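Long-range contacts in type IV pilus assembly protein PilC (Thermus thermophilus, PDB 2WHN), which probably acts as an inner-membrane component of the type IV pilus machine, controlling pilus assembly and disassembly and the localization and ATPase activity of PilB: residues Q21-M25 with A35-L39; Q54-D58 with A68-H72; A64-L69 with V83-E87. One frame throughout, in Å; residues are numbered along the deposited sequence.

Contact 1 of 3, residues Q21-M25 with A35-L39; sequences QLATM and ALAIL
Met25 and Leu22 of helix 12-28 pack against Ala35 and Leu39 of helix 32-39. The two helices form a helical hairpin in the all-helical N-terminal domain of PilC. Their short segments run roughly antiparallel, at 138°, with axes 9.9 Å apart. The contact is apolar.

Leucine and alanine packing makes the buried side. The CD1 methyl of Leu22 sits 3.5 Å from CB of Ala35, which is tight for two carbons. Leu22 reaches it because CG stands anti to the backbone N (chi1 -176°), although its CB does not point straight across. CB of Met25 lies 3.9 Å from the same CB of Ala35. The CB of Leu22 also meets CD1 of Leu39 at 3.8 Å. Leu96 of helix 92-109 touches Leu22 as well.

Met25 makes the sulfur and methyl contacts. Its SD lies 3.8 Å from CG2 of Ile38, whose side chain is crossed at a slant. Leu30 in the connecting loop touches both Met25 and Ile38. The Met25 chain then bends at chi3 (-77°), and it runs past Leu39 in the opposite direction. The bend brings CE close to CG of Leu39, at 3.3 Å.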
loop_
_atom_site.group_PDB
_atom_site.type_symbol
_atom_site.label_atom_id
_atom_site.label_comp_id
_atom_site.label_asym_id
_atom_site.label_seq_id
_atom_site.Cartn_x
_atom_site.Cartn_y
_atom_site.Cartn_z
ATOM N N GLN A 21 1.060 8.625 0.117
ATOM C CA GLN A 21 1.410 8.785 1.527
ATOM C C GLN A 21 2.694 8.047 1.874
ATOM O O GLN A 21 3.588 8.601 2.519
ATOM C CB GLN A 21 0.276 8.282 2.419
ATOM C CG GLN A 21 -0.963 9.168 2.412
ATOM C CD GLN A 21 -2.140 8.510 3.102
ATOM O OE1 GLN A 21 -2.225 7.283 3.176
ATOM N NE2 GLN A 21 -3.040 9.324 3.644
ATOM N N LEU A 22 2.758 6.779 1.483
ATOM C CA LEU A 22 3.917 5.957 1.778
ATOM C C LEU A 22 5.148 6.488 1.047
ATOM O O LEU A 22 6.206 6.652 1.648
ATOM C CB LEU A 22 3.646 4.496 1.406
ATOM C CG LEU A 22 4.748 3.485 1.736
ATOM C CD1 LEU A 22 5.126 3.544 3.219
ATOM C CD2 LEU A 22 4.335 2.073 1.334
ATOM N N ALA A 23 4.988 6.797 -0.240
ATOM C CA ALA A 23 6.037 7.450 -1.024
ATOM C C ALA A 23 6.608 8.658 -0.289
ATOM O O ALA A 23 7.821 8.871 -0.265
ATOM C CB ALA A 23 5.484 7.889 -2.384
ATOM N N THR A 24 5.713 9.505 0.197
ATOM C CA THR A 24 6.094 10.758 0.832
ATOM C C THR A 24 6.890 10.494 2.107
ATOM O O THR A 24 7.970 11.044 2.298
ATOM C CB THR A 24 4.848 11.615 1.137
ATOM O OG1 THR A 24 4.348 12.161 -0.091
ATOM C CG2 THR A 24 5.181 12.757 2.098
ATOM N N MET A 25 6.406 9.573 2.933
ATOM C CA MET A 25 7.093 9.279 4.187
ATOM C C MET A 25 8.422 8.555 3.985
ATOM O O MET A 25 9.412 8.874 4.636
ATOM C CB MET A 25 6.179 8.525 5.148
ATOM C CG MET A 25 5.099 9.404 5.744
ATOM S SD MET A 25 4.030 8.555 6.914
ATOM C CE MET A 25 2.962 7.627 5.818
ATOM N N ALA A 35 6.104 4.401 8.757
ATOM C CA ALA A 35 5.145 4.925 7.780
ATOM C C ALA A 35 3.811 4.184 7.838
ATOM O O ALA A 35 2.743 4.804 7.805
ATOM C CB ALA A 35 5.725 4.858 6.371
ATOM N N LEU A 36 3.876 2.861 7.951
ATOM C CA LEU A 36 2.668 2.048 7.967
ATOM C C LEU A 36 1.802 2.330 9.195
ATOM O O LEU A 36 0.579 2.367 9.094
ATOM C CB LEU A 36 3.013 0.558 7.883
ATOM C CG LEU A 36 3.626 0.093 6.559
ATOM C CD1 LEU A 36 4.132 -1.333 6.665
ATOM C CD2 LEU A 36 2.627 0.228 5.419
ATOM N N ALA A 37 2.437 2.535 10.346
ATOM C CA ALA A 37 1.708 2.833 11.575
ATOM C C ALA A 37 0.951 4.156 11.482
ATOM O O ALA A 37 -0.151 4.295 12.020
ATOM C CB ALA A 37 2.653 2.842 12.768
ATOM N N ILE A 38 1.557 5.132 10.812
ATOM C CA ILE A 38 0.921 6.427 10.595
ATOM C C ILE A 38 -0.212 6.288 9.587
ATOM O O ILE A 38 -1.300 6.837 9.781
ATOM C CB ILE A 38 1.932 7.465 10.070
ATOM C CG1 ILE A 38 2.889 7.894 11.183
ATOM C CG2 ILE A 38 1.210 8.665 9.465
ATOM C CD1 ILE A 38 4.306 8.150 10.698
ATOM N N LEU A 39 0.049 5.523 8.528
ATOM C CA LEU A 39 -0.910 5.322 7.448
ATOM C C LEU A 39 -2.150 4.582 7.918
ATOM O O LEU A 39 -3.260 4.872 7.473
ATOM C CB LEU A 39 -0.268 4.543 6.296
ATOM C CG LEU A 39 0.505 5.414 5.318
ATOM C CD1 LEU A 39 0.960 4.608 4.117
ATOM C CD2 LEU A 39 -0.353 6.602 4.901
#

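Contact 2 of 3, residues Q54-D58 with A68-H72; sequences QVRTD and ALSKH
The backbones of helix 46-60 and helix 65-70 come closest where CA of Val55 and CA of Ala68 are 5.2 Å apart. Consecutive helices pack on each other here, in the all-helical N-terminal domain of PilC, with Lys71 and His72 at the far end of the second segment. The small side chain of Ala68 allows the close approach.

Val55 is the apolar centre. Its CG1 branch meets CB of Ala68 at 3.8 Å and also touches CD2 of Leu69. Val55 holds CG1 anti to its own N (chi1 171°), which leaves CG2 for the His72 side. There CG2 approaches CD2 of His72 obliquely, at 3.9 Å. Gln54 comes to the edge of the same ring, near its plane, with CG. The Gln54 amide plane and the ring plane are 25° apart. Ile51, one turn before Val55, also touches His72.

Polar contacts lie around Asp58. Its CB packs on CB of Ala68, while its carboxylate meets Lys71 in a salt bridge. The lysine chain is extended beyond CG and comes from the opposite direction. NZ of Lys71 is 3.2 Å from OD2 of Asp58 and sits above the carboxylate plane, 47° out of it. OD1 of Asp58 receives a weak bond from NE2 of Gln54. Met63 in the intervening loop touches both Asp58 and Lys71.

One water joins the two segments. It donates to OD2 of Asp58 at 2.6 Å and to the carbonyl O of Ala68 at 2.9 Å. The same water is hydrogen-bonded to NE2 of His72 at 3.0 Å, in the ring plane at its edge.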
loop_
_atom_site.group_PDB
_atom_site.type_symbol
_atom_site.label_atom_id
_atom_site.label_comp_id
_atom_site.label_asym_id
_atom_site.label_seq_id
_atom_site.Cartn_x
_atom_site.Cartn_y
_atom_site.Cartn_z
ATOM N N GLN A 54 -3.303 -5.518 8.846
ATOM C CA GLN A 54 -2.795 -6.870 8.658
ATOM C C GLN A 54 -1.425 -6.852 7.978
ATOM O O GLN A 54 -0.549 -7.647 8.311
ATOM C CB GLN A 54 -3.785 -7.716 7.858
ATOM C CG GLN A 54 -3.283 -9.117 7.552
ATOM C CD GLN A 54 -3.174 -9.979 8.793
ATOM O OE1 GLN A 54 -4.165 -10.222 9.482
ATOM N NE2 GLN A 54 -1.962 -10.446 9.088
ATOM N N VAL A 55 -1.231 -5.927 7.046
ATOM C CA VAL A 55 0.060 -5.794 6.374
ATOM C C VAL A 55 1.148 -5.375 7.356
ATOM O O VAL A 55 2.253 -5.927 7.351
ATOM C CB VAL A 55 0.004 -4.779 5.217
ATOM C CG1 VAL A 55 1.411 -4.509 4.677
ATOM C CG2 VAL A 55 -0.908 -5.290 4.109
ATOM N N ARG A 56 0.831 -4.398 8.199
ATOM C CA ARG A 56 1.787 -3.897 9.181
ATOM C C ARG A 56 2.115 -4.955 10.232
ATOM O O ARG A 56 3.259 -5.085 10.659
ATOM C CB ARG A 56 1.247 -2.637 9.862
ATOM C CG ARG A 56 2.131 -2.118 10.984
ATOM C CD ARG A 56 1.641 -0.772 11.482
ATOM N NE ARG A 56 2.023 -0.522 12.868
ATOM C CZ ARG A 56 1.582 -1.229 13.905
ATOM N NH1 ARG A 56 0.769 -2.258 13.713
ATOM N NH2 ARG A 56 1.966 -0.912 15.137
ATOM N N THR A 57 1.089 -5.665 10.686
ATOM C CA THR A 57 1.269 -6.772 11.619
ATOM C C THR A 57 2.209 -7.821 11.037
ATOM O O THR A 57 3.117 -8.296 11.713
ATOM C CB THR A 57 -0.074 -7.443 11.940
ATOM O OG1 THR A 57 -1.004 -6.448 12.387
ATOM C CG2 THR A 57 0.095 -8.503 13.028
ATOM N N ASP A 58 1.959 -8.199 9.787
ATOM C CA ASP A 58 2.767 -9.201 9.107
ATOM C C ASP A 58 4.222 -8.764 9.017
ATOM O O ASP A 58 5.126 -9.547 9.312
ATOM C CB ASP A 58 2.214 -9.478 7.706
ATOM C CG ASP A 58 0.943 -10.314 7.736
ATOM O OD1 ASP A 58 0.574 -10.791 8.830
ATOM O OD2 ASP A 58 0.323 -10.504 6.667
ATOM N N ALA A 68 3.492 -9.601 2.328
ATOM C CA ALA A 68 2.355 -9.060 3.068
ATOM C C ALA A 68 1.322 -8.443 2.121
ATOM O O ALA A 68 0.122 -8.679 2.262
ATOM C CB ALA A 68 2.816 -8.044 4.102
ATOM N N LEU A 69 1.796 -7.690 1.132
ATOM C CA LEU A 69 0.923 -7.124 0.105
ATOM C C LEU A 69 0.244 -8.209 -0.725
ATOM O O LEU A 69 -0.928 -8.084 -1.091
ATOM C CB LEU A 69 1.706 -6.195 -0.823
ATOM C CG LEU A 69 2.503 -5.055 -0.185
ATOM C CD1 LEU A 69 3.228 -4.250 -1.253
ATOM C CD2 LEU A 69 1.600 -4.161 0.648
ATOM N N SER A 70 1.002 -9.243 -1.077
ATOM C CA SER A 70 0.531 -10.229 -2.043
ATOM C C SER A 70 -0.677 -10.986 -1.507
ATOM O O SER A 70 -1.346 -11.706 -2.248
ATOM C CB SER A 70 1.648 -11.205 -2.413
ATOM O OG SER A 70 1.906 -12.099 -1.347
ATOM N N LYS A 71 -0.968 -10.794 -0.224
ATOM C CA LYS A 71 -2.113 -11.434 0.409
ATOM C C LYS A 71 -3.426 -10.752 0.041
ATOM O O LYS A 71 -4.501 -11.254 0.364
ATOM C CB LYS A 71 -1.955 -11.430 1.929
ATOM C CG LYS A 71 -1.021 -12.495 2.464
ATOM C CD LYS A 71 -0.864 -12.364 3.968
ATOM C CE LYS A 71 -0.218 -13.599 4.568
ATOM N NZ LYS A 71 -0.227 -13.549 6.056
ATOM N N HIS A 72 -3.338 -9.595 -0.606
ATOM C CA HIS A 72 -4.506 -8.738 -0.777
ATOM C C HIS A 72 -4.711 -8.305 -2.227
ATOM O O HIS A 72 -3.798 -7.775 -2.865
ATOM C CB HIS A 72 -4.412 -7.522 0.146
ATOM C CG HIS A 72 -4.214 -7.878 1.589
ATOM N ND1 HIS A 72 -5.258 -8.232 2.417
ATOM C CD2 HIS A 72 -3.093 -7.945 2.346
ATOM C CE1 HIS A 72 -4.788 -8.503 3.622
ATOM N NE2 HIS A 72 -3.477 -8.340 3.605
HETATM O O HOH W 1 -0.910 -8.941 4.929
#

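Contact 3 of 3, residues A64-L69 with V83-E87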
loop_
_atom_site.group_PDB
_atom_site.type_symbol
_atom_site.label_atom_id
_atom_site.label_comp_id
_atom_site.label_asym_id
_atom_site.label_seq_id
_atom_site.Cartn_x
_atom_site.Cartn_y
_atom_site.Cartn_z
ATOM N N ALA A 64 8.162 -10.415 4.682
ATOM C CA ALA A 64 8.544 -9.422 3.689
ATOM C C ALA A 64 7.357 -8.538 3.320
ATOM O O ALA A 64 6.206 -8.983 3.352
ATOM C CB ALA A 64 9.114 -10.103 2.451
ATOM N N PHE A 65 7.641 -7.278 2.998
ATOM C CA PHE A 65 6.601 -6.310 2.658
ATOM C C PHE A 65 5.813 -6.776 1.435
ATOM O O PHE A 65 4.577 -6.759 1.433
ATOM C CB PHE A 65 7.223 -4.927 2.405
ATOM C CG PHE A 65 6.218 -3.837 2.152
ATOM C CD1 PHE A 65 4.997 -3.828 2.809
ATOM C CD2 PHE A 65 6.520 -2.791 1.292
ATOM C CE1 PHE A 65 4.081 -2.806 2.591
ATOM C CE2 PHE A 65 5.612 -1.769 1.066
ATOM C CZ PHE A 65 4.389 -1.777 1.714
ATOM N N SER A 66 6.532 -7.223 0.411
ATOM C CA SER A 66 5.905 -7.698 -0.818
ATOM C C SER A 66 4.990 -8.897 -0.590
ATOM O O SER A 66 3.925 -8.988 -1.199
ATOM C CB SER A 66 6.961 -8.035 -1.868
ATOM O OG SER A 66 7.873 -8.985 -1.363
ATOM N N GLU A 67 5.392 -9.814 0.286
ATOM C CA GLU A 67 4.542 -10.962 0.599
ATOM C C GLU A 67 3.315 -10.547 1.412
ATOM O O GLU A 67 2.222 -11.071 1.205
ATOM C CB GLU A 67 5.311 -12.071 1.325
ATOM C CG GLU A 67 4.398 -13.206 1.804
ATOM C CD GLU A 67 5.154 -14.437 2.277
ATOM O OE1 GLU A 67 6.316 -14.300 2.711
ATOM O OE2 GLU A 67 4.571 -15.544 2.240
ATOM N N ALA A 68 3.492 -9.601 2.328
ATOM C CA ALA A 68 2.355 -9.060 3.068
ATOM C C ALA A 68 1.322 -8.443 2.121
ATOM O O ALA A 68 0.122 -8.679 2.262
ATOM C CB ALA A 68 2.816 -8.044 4.102
ATOM N N LEU A 69 1.796 -7.690 1.132
ATOM C CA LEU A 69 0.923 -7.124 0.105
ATOM C C LEU A 69 0.244 -8.209 -0.725
ATOM O O LEU A 69 -0.928 -8.084 -1.091
ATOM C CB LEU A 69 1.706 -6.195 -0.823
ATOM C CG LEU A 69 2.503 -5.055 -0.185
ATOM C CD1 LEU A 69 3.228 -4.250 -1.253
ATOM C CD2 LEU A 69 1.600 -4.161 0.648
ATOM N N VAL A 83 7.437 -3.562 -5.777
ATOM C CA VAL A 83 7.756 -3.485 -4.353
ATOM C C VAL A 83 8.811 -4.509 -3.962
ATOM O O VAL A 83 9.717 -4.210 -3.183
ATOM C CB VAL A 83 6.496 -3.666 -3.471
ATOM C CG1 VAL A 83 6.887 -3.932 -2.017
ATOM C CG2 VAL A 83 5.608 -2.435 -3.572
ATOM N N ARG A 84 8.717 -5.710 -4.529
ATOM C CA ARG A 84 9.695 -6.759 -4.243
ATOM C C ARG A 84 11.100 -6.372 -4.704
ATOM O O ARG A 84 12.089 -6.669 -4.032
ATOM C CB ARG A 84 9.280 -8.084 -4.887
ATOM C CG ARG A 84 10.365 -9.149 -4.847
ATOM C CD ARG A 84 10.672 -9.544 -3.415
ATOM N NE ARG A 84 11.877 -10.362 -3.318
ATOM C CZ ARG A 84 12.413 -10.765 -2.171
ATOM N NH1 ARG A 84 11.850 -10.424 -1.017
ATOM N NH2 ARG A 84 13.513 -11.504 -2.178
ATOM N N ALA A 85 11.190 -5.722 -5.859
ATOM C CA ALA A 85 12.476 -5.222 -6.343
ATOM C C ALA A 85 13.005 -4.125 -5.416
ATOM O O ALA A 85 14.201 -4.051 -5.145
ATOM C CB ALA A 85 12.350 -4.702 -7.768
ATOM N N GLY A 86 12.095 -3.307 -4.898
ATOM C CA GLY A 86 12.461 -2.224 -3.984
ATOM C C GLY A 86 13.030 -2.701 -2.661
ATOM O O GLY A 86 13.961 -2.099 -2.127
ATOM N N GLU A 87 12.465 -3.776 -2.122
ATOM C CA GLU A 87 12.954 -4.351 -0.868
ATOM C C GLU A 87 14.430 -4.703 -0.959
ATOM O O GLU A 87 15.167 -4.574 0.019
ATOM C CB GLU A 87 12.168 -5.611 -0.501
ATOM C CG GLU A 87 10.677 -5.412 -0.384
ATOM C CD GLU A 87 9.940 -6.722 -0.211
ATOM O OE1 GLU A 87 10.513 -7.777 -0.553
ATOM O OE2 GLU A 87 8.797 -6.695 0.284
#
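Val83 packs tightly against Phe65 and Leu69. Its CG1 lies 3.5 Å from CD2 of Phe65, and the two side chains cross at about a right angle. CD1 of Leu69 meets Val83 tip to tip, 3.8 Å from CG1. The same CD1 sits over the centre of one face of the Phe65 ring, 4.0 Å above the plane. Val55 and Val59 of helix 46-60 also touch Phe65.

The pairing is an antiparallel packing of helix 65-70 on helix 77-89. The short segments lie at 159°, with axes 9.2 Å apart. Ala64 takes the N-cap position of the first helix. The carboxylate of Glu87 reaches this helix start and accepts a bond from the backbone N of Ser66. This N-H would otherwise lack a partner within its helix, as is usual in a first turn. OE2 of Glu87 is modelled only 2.3 Å from N of Ser66, so the exact length is doubtful. OG of the buried Ser66 lies near both carboxylate oxygens of Glu87, but either bond would be weak.

Exposed Arg84 makes the more open side. It lies looser against the first helix, its CD 3.5 Å from OG of Ser66. Within its own helix its NH1 makes a salt bridge to OE1 of Glu87 at 3.0 Å, nearly along the C-O axis of that oxygen and 29° out of the guanidinium plane.

Overall arrangement
The three contacts follow in order along a chain of six helices. Contact 1 joins helices 12-28 and 32-39 and closes before contact 2 opens. Contact 2 joins helices 46-60 and 65-70. Contact 3 starts on that last helix, shares Ala68 and Leu69 with contact 2, and continues to helix 77-89. The centres of contacts 2 and 3 are about 10 Å apart, and that of contact 1 is about 15 Å from each. Contact 1 meets contact 2 where Ala37 packs on Arg56, and contact 3 where Leu22 touches Phe65. Successive helices thus pack into one compact bundle, the N-terminal domain of PilC.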